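Local coordinates for polysaccharide deacetylase (Streptococcus pyogenes, PDB 6DQ3), which removes N-acetyl groups from the cell wall linkage unit of streptococcal rhamnopolysaccharides, acting as a zinc-containing deacetylase of carbohydrate esterase family 4, at residues Ile9-Tyr14 with Gly199-Ala204; Leu192-Asn197 with Leu210-Ile215. One frame throughout, in Å; residues are numbered along the deposited sequence. Where two conformers were deposited one is given.

Overall arrangement
Both contacts are largely buried and belong to one mixed sheet, where strands 8-14 and 210-214 run side by side. Interaction 1 joins strand 8-14 to the short antiparallel strand 201-202 by two backbone bonds, aliphatic contacts and a bridging water; Ile200 is partly exposed, and the Ile11 side chain lies about 14 Å from a bound zinc. Interaction 2 pairs 192-197 with 210-215 in parallel, buries more than twice the surface and is more polar: buried at Val194, Leu210 and Arg212, whose side chain is about 7 Å from zinc, but partly exposed at Thr196, Asn197, Asn211 and Arg214. They meet where the Ile213 backbone bonds to Ile11 and Met13, and Met13 packs on Arg212.

Interaction 1 (Ile9-Tyr14 with Gly199-Ala204); sequences IPILMY and GIASAA
Ile9 and Ala201 form one antiparallel hydrogen-bonded pair, by which the short strand 201-202 is added to the start of strand 8-14 in the central sheet. Their CA atoms lie 5.1 Å apart. Ile9 N donates to Ala201 O at 2.9 Å with a nearly straight N-H...O angle of 163°; the return bond, Ala201 N to Ile9 O, measures 3.0 Å and is somewhat more bent, its N approaching from above the plane of the Ile9 carbonyl, 43° out of it. The chains stay close through Pro10 and Ile200 and part at Ile11 and Gly199, whose CA atoms are 8.4 Å apart. A water bridges the two chains there: its O accepts from Ile11 N at 2.9 Å and donates to Gly199 O at 2.7 Å, in the place the next backbone bond of an antiparallel pair would take.

Side chains close over the pair on both faces. On the Ala201 side, the Ile11 branch that lies beside its own backbone N (chi1 -57°) runs out extended and sets CD1 against Ala201 CB at 3.4 Å, tighter than usual for two carbons. On the other face Ile200 CG2 rests against the Ile9 carbonyl, 3.5 Å from Ile9 O, with the Pro10 ring alongside. The end of the Ile9 side chain leads away from 199-204 and packs on Leu52 and Leu66. Past the water, Ile11 and Met13 bond to Ile213, so strand 8-14 exchanges its antiparallel partner for a parallel one, 210-214. The parallel core with this small antiparallel extension fits the distorted barrel of family 4 carbohydrate esterases.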
loop_
_atom_site.group_PDB
_atom_site.type_symbol
_atom_site.label_atom_id
_atom_site.label_comp_id
_atom_site.label_asym_id
_atom_site.label_seq_id
_atom_site.Cartn_x
_atom_site.Cartn_y
_atom_site.Cartn_z
ATOM N N ILE A 9 -0.502 2.626 14.209
ATOM C CA ILE A 9 -1.071 3.122 12.960
ATOM C C ILE A 9 -1.710 1.956 12.215
ATOM O O ILE A 9 -1.010 0.992 11.869
ATOM C CB ILE A 9 -0.002 3.795 12.086
ATOM C CG1 ILE A 9 0.565 5.040 12.769
ATOM C CG2 ILE A 9 -0.575 4.156 10.719
ATOM C CD1 ILE A 9 1.704 5.689 12.001
ATOM N N PRO A 10 -3.017 1.993 11.947
ATOM C CA PRO A 10 -3.610 0.971 11.075
ATOM C C PRO A 10 -3.199 1.198 9.627
ATOM O O PRO A 10 -3.372 2.289 9.079
ATOM C CB PRO A 10 -5.121 1.155 11.273
ATOM C CG PRO A 10 -5.272 2.593 11.681
ATOM C CD PRO A 10 -4.020 2.944 12.467
ATOM N N ILE A 11 -2.632 0.165 9.021
ATOM C CA ILE A 11 -2.196 0.197 7.631
ATOM C C ILE A 11 -3.084 -0.788 6.884
ATOM O O ILE A 11 -2.878 -2.003 6.959
ATOM C CB ILE A 11 -0.718 -0.168 7.478
ATOM C CG1 ILE A 11 0.175 0.759 8.306
ATOM C CG2 ILE A 11 -0.313 -0.115 6.008
ATOM C CD1 ILE A 11 1.612 0.283 8.359
ATOM N N LEU A 12 -4.080 -0.273 6.168
ATOM C CA LEU A 12 -5.029 -1.132 5.480
ATOM C C LEU A 12 -4.428 -1.639 4.178
ATOM O O LEU A 12 -3.802 -0.884 3.428
ATOM C CB LEU A 12 -6.330 -0.379 5.205
ATOM C CG LEU A 12 -7.011 0.236 6.431
ATOM C CD1 LEU A 12 -8.370 0.819 6.033
ATOM C CD2 LEU A 12 -7.155 -0.764 7.560
ATOM N N MET A 13 -4.616 -2.928 3.922
ATOM C CA MET A 13 -4.113 -3.569 2.715
ATOM C C MET A 13 -5.294 -3.950 1.833
ATOM O O MET A 13 -6.012 -4.912 2.127
ATOM C CB MET A 13 -3.267 -4.798 3.042
ATOM C CG MET A 13 -2.829 -5.565 1.796
ATOM S SD MET A 13 -1.752 -6.966 2.137
ATOM C CE MET A 13 -2.758 -7.911 3.270
ATOM N N TYR A 14 -5.475 -3.194 0.756
ATOM C CA TYR A 14 -6.432 -3.471 -0.305
ATOM C C TYR A 14 -5.716 -4.107 -1.493
ATOM O O TYR A 14 -4.510 -3.947 -1.677
ATOM C CB TYR A 14 -7.116 -2.182 -0.785
ATOM C CG TYR A 14 -8.098 -1.550 0.168
ATOM C CD1 TYR A 14 -7.683 -0.603 1.088
ATOM C CD2 TYR A 14 -9.444 -1.880 0.129
ATOM C CE1 TYR A 14 -8.576 -0.016 1.961
ATOM C CE2 TYR A 14 -10.346 -1.298 0.992
ATOM C CZ TYR A 14 -9.908 -0.367 1.908
ATOM O OH TYR A 14 -10.804 0.215 2.769
ATOM N N GLY A 199 -2.391 -7.235 11.594
ATOM C CA GLY A 199 -2.483 -6.457 12.815
ATOM C C GLY A 199 -2.257 -4.983 12.550
ATOM O O GLY A 199 -1.860 -4.566 11.462
ATOM N N ILE A 200 -2.544 -4.181 13.580
ATOM C CA ILE A 200 -2.178 -2.770 13.556
ATOM C C ILE A 200 -0.659 -2.651 13.641
ATOM O O ILE A 200 0.023 -3.508 14.217
ATOM C CB ILE A 200 -2.871 -2.015 14.706
ATOM C CG1 ILE A 200 -4.387 -2.205 14.597
ATOM C CG2 ILE A 200 -2.495 -0.549 14.687
ATOM C CD1 ILE A 200 -5.186 -1.635 15.755
ATOM N N ALA A 201 -0.120 -1.580 13.063
ATOM C CA ALA A 201 1.324 -1.427 12.941
ATOM C C ALA A 201 1.897 -0.538 14.041
ATOM O O ALA A 201 1.213 0.319 14.606
ATOM C CB ALA A 201 1.707 -0.849 11.575
ATOM N N SER A 202 3.170 -0.769 14.351
ATOM C CA SER A 202 3.902 0.074 15.284
ATOM C C SER A 202 5.387 -0.098 14.990
ATOM O O SER A 202 5.792 -1.020 14.281
ATOM C CB SER A 202 3.590 -0.283 16.741
ATOM O OG SER A 202 4.009 -1.603 17.034
ATOM N N ALA A 203 6.200 0.800 15.550
ATOM C CA ALA A 203 7.641 0.723 15.323
ATOM C C ALA A 203 8.182 -0.650 15.717
ATOM O O ALA A 203 9.091 -1.187 15.070
ATOM C CB ALA A 203 8.353 1.828 16.107
ATOM N N ALA A 204 7.620 -1.235 16.778
ATOM C CA ALA A 204 8.099 -2.514 17.290
ATOM C C ALA A 204 7.985 -3.640 16.272
ATOM O O ALA A 204 8.658 -4.666 16.427
ATOM C CB ALA A 204 7.325 -2.885 18.557
HETATM O O HOH W 1 -1.482 -2.179 10.252
#

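Interaction 2 (Leu192-Asn197 with Leu210-Ile215); sequences LGVTTN and LNRIRI
Arg212 lies across Val194 and Thr195 where two parallel strands of the barrel-like deacetylase fold, 192-195 and 210-214, meet with directions that differ by 48°. Its NE donates to Thr195 O at 2.8 Å, almost straight at 174°, with the oxygen in the guanidinium plane, while Val194 CG2 sits over the centre of one face, 3.6 Å from Arg212 CZ. The bend at chi3 (-78°) swings the group back over the neighbouring strand. The backbone pairing runs from Leu210 N to Gly193 O and from Thr195 N to Leu210 O, which also accepts Thr195 OG1 at 3.0 Å from above its carbonyl plane. That hydroxyl in turn accepts Asn197 N, an ST turn that carries the chain round the corner at Thr196 and brings Asn197 O within 3.0 Å of its donor, Arg212 N. Further out, Arg212 NH2 makes a salt bridge to Asp77, which precedes the zinc ligand Asp78 in the Thr-Phe-Asp-Asp motif of this family, and NH1 bonds to Thr75; the Thr196 side chain is about 4 Å from the bound acetate. Farther along, a water 2.9 Å from Thr196 O donates to it and accepts from Arg214 NH2, in that guanidinium's plane.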
loop_
_atom_site.group_PDB
_atom_site.type_symbol
_atom_site.label_atom_id
_atom_site.label_comp_id
_atom_site.label_asym_id
_atom_site.label_seq_id
_atom_site.Cartn_x
_atom_site.Cartn_y
_atom_site.Cartn_z
ATOM N N LEU A 192 10.525 2.535 4.966
ATOM C CA LEU A 192 9.377 1.767 5.418
ATOM C C LEU A 192 9.238 0.505 4.583
ATOM O O LEU A 192 9.536 0.495 3.385
ATOM C CB LEU A 192 8.073 2.568 5.299
ATOM C CG LEU A 192 7.943 3.833 6.140
ATOM C CD1 LEU A 192 6.673 4.585 5.736
ATOM C CD2 LEU A 192 7.937 3.514 7.620
ATOM N N GLY A 193 8.765 -0.558 5.225
ATOM C CA GLY A 193 8.457 -1.799 4.546
ATOM C C GLY A 193 7.208 -2.411 5.140
ATOM O O GLY A 193 7.034 -2.394 6.362
ATOM N N VAL A 194 6.318 -2.932 4.299
ATOM C CA VAL A 194 5.056 -3.495 4.760
ATOM C C VAL A 194 4.976 -4.961 4.364
ATOM O O VAL A 194 5.403 -5.353 3.273
ATOM C CB VAL A 194 3.832 -2.718 4.222
ATOM C CG1 VAL A 194 3.813 -1.317 4.820
ATOM C CG2 VAL A 194 3.819 -2.667 2.710
ATOM N N THR A 195 4.409 -5.761 5.258
ATOM C CA THR A 195 4.283 -7.198 5.129
ATOM C C THR A 195 2.807 -7.548 4.939
ATOM O O THR A 195 1.957 -6.666 4.763
ATOM C CB THR A 195 4.849 -7.875 6.374
ATOM O OG1 THR A 195 3.932 -7.676 7.456
ATOM C CG2 THR A 195 6.211 -7.283 6.746
ATOM N N THR A 196 2.496 -8.842 5.011
ATOM C CA THR A 196 1.113 -9.292 5.115
ATOM C C THR A 196 0.793 -9.873 6.493
ATOM O O THR A 196 -0.233 -10.543 6.654
ATOM C CB THR A 196 0.775 -10.309 4.015
ATOM O OG1 THR A 196 1.627 -11.458 4.105
ATOM C CG2 THR A 196 0.922 -9.673 2.627
ATOM N N ASN A 197 1.658 -9.641 7.488
ATOM C CA ASN A 197 1.372 -10.047 8.861
ATOM C C ASN A 197 0.201 -9.228 9.398
ATOM O O ASN A 197 0.257 -7.994 9.411
ATOM C CB ASN A 197 2.599 -9.850 9.754
ATOM C CG ASN A 197 3.814 -10.641 9.285
ATOM O OD1 ASN A 197 3.690 -11.689 8.655
ATOM N ND2 ASN A 197 5.000 -10.135 9.604
ATOM N N LEU A 210 6.444 -3.832 8.693
ATOM C CA LEU A 210 5.260 -3.385 9.413
ATOM C C LEU A 210 4.046 -4.262 9.132
ATOM O O LEU A 210 3.845 -4.734 8.007
ATOM C CB LEU A 210 4.932 -1.944 9.026
ATOM C CG LEU A 210 5.978 -0.889 9.380
ATOM C CD1 LEU A 210 5.730 0.407 8.623
ATOM C CD2 LEU A 210 5.969 -0.650 10.881
ATOM N N ASN A 211 3.218 -4.447 10.164
ATOM C CA ASN A 211 1.968 -5.179 10.022
ATOM C C ASN A 211 1.007 -4.423 9.109
ATOM O O ASN A 211 1.066 -3.196 8.992
ATOM C CB ASN A 211 1.268 -5.367 11.374
ATOM C CG ASN A 211 2.047 -6.222 12.350
ATOM O OD1 ASN A 211 2.978 -6.935 11.987
ATOM N ND2 ASN A 211 1.643 -6.161 13.617
ATOM N N ARG A 212 0.084 -5.161 8.495
ATOM C CA ARG A 212 -1.025 -4.554 7.769
ATOM C C ARG A 212 -2.322 -5.265 8.122
ATOM O O ARG A 212 -2.324 -6.399 8.605
ATOM C CB ARG A 212 -0.793 -4.587 6.252
ATOM C CG ARG A 212 0.328 -3.661 5.798
ATOM C CD ARG A 212 0.235 -3.348 4.313
ATOM N NE ARG A 212 0.721 -4.445 3.480
ATOM C CZ ARG A 212 0.702 -4.440 2.152
ATOM N NH1 ARG A 212 0.214 -3.391 1.494
ATOM N NH2 ARG A 212 1.168 -5.481 1.481
ATOM N N ILE A 213 -3.430 -4.566 7.893
ATOM C CA ILE A 213 -4.771 -5.089 8.136
ATOM C C ILE A 213 -5.352 -5.466 6.782
ATOM O O ILE A 213 -5.573 -4.595 5.932
ATOM C CB ILE A 213 -5.659 -4.065 8.857
ATOM C CG1 ILE A 213 -5.122 -3.790 10.263
ATOM C CG2 ILE A 213 -7.104 -4.552 8.892
ATOM C CD1 ILE A 213 -5.656 -2.504 10.879
ATOM N N ARG A 214 -5.594 -6.758 6.568
ATOM C CA ARG A 214 -6.151 -7.215 5.301
ATOM C C ARG A 214 -7.629 -6.850 5.236
ATOM O O ARG A 214 -8.391 -7.126 6.170
ATOM C CB ARG A 214 -5.971 -8.724 5.136
ATOM C CG ARG A 214 -6.474 -9.247 3.787
ATOM C CD ARG A 214 -6.376 -10.762 3.666
ATOM N NE ARG A 214 -5.001 -11.256 3.686
ATOM C CZ ARG A 214 -4.176 -11.231 2.644
ATOM N NH1 ARG A 214 -4.573 -10.719 1.487
ATOM N NH2 ARG A 214 -2.945 -11.710 2.760
ATOM N N ILE A 215 -8.032 -6.226 4.134
ATOM C CA ILE A 215 -9.432 -5.871 3.923
ATOM C C ILE A 215 -10.155 -7.084 3.352
ATOM O O ILE A 215 -9.838 -7.548 2.252
ATOM C CB ILE A 215 -9.565 -4.657 2.993
ATOM C CG1 ILE A 215 -8.829 -3.452 3.579
ATOM C CG2 ILE A 215 -11.037 -4.345 2.751
ATOM C CD1 ILE A 215 -9.337 -3.003 4.934
HETATM O O HOH W 2 3.839 -7.297 1.781
HETATM O O HOH W 3 5.145 -7.447 10.331
HETATM O O HOH W 4 -1.675 -12.749 5.415
#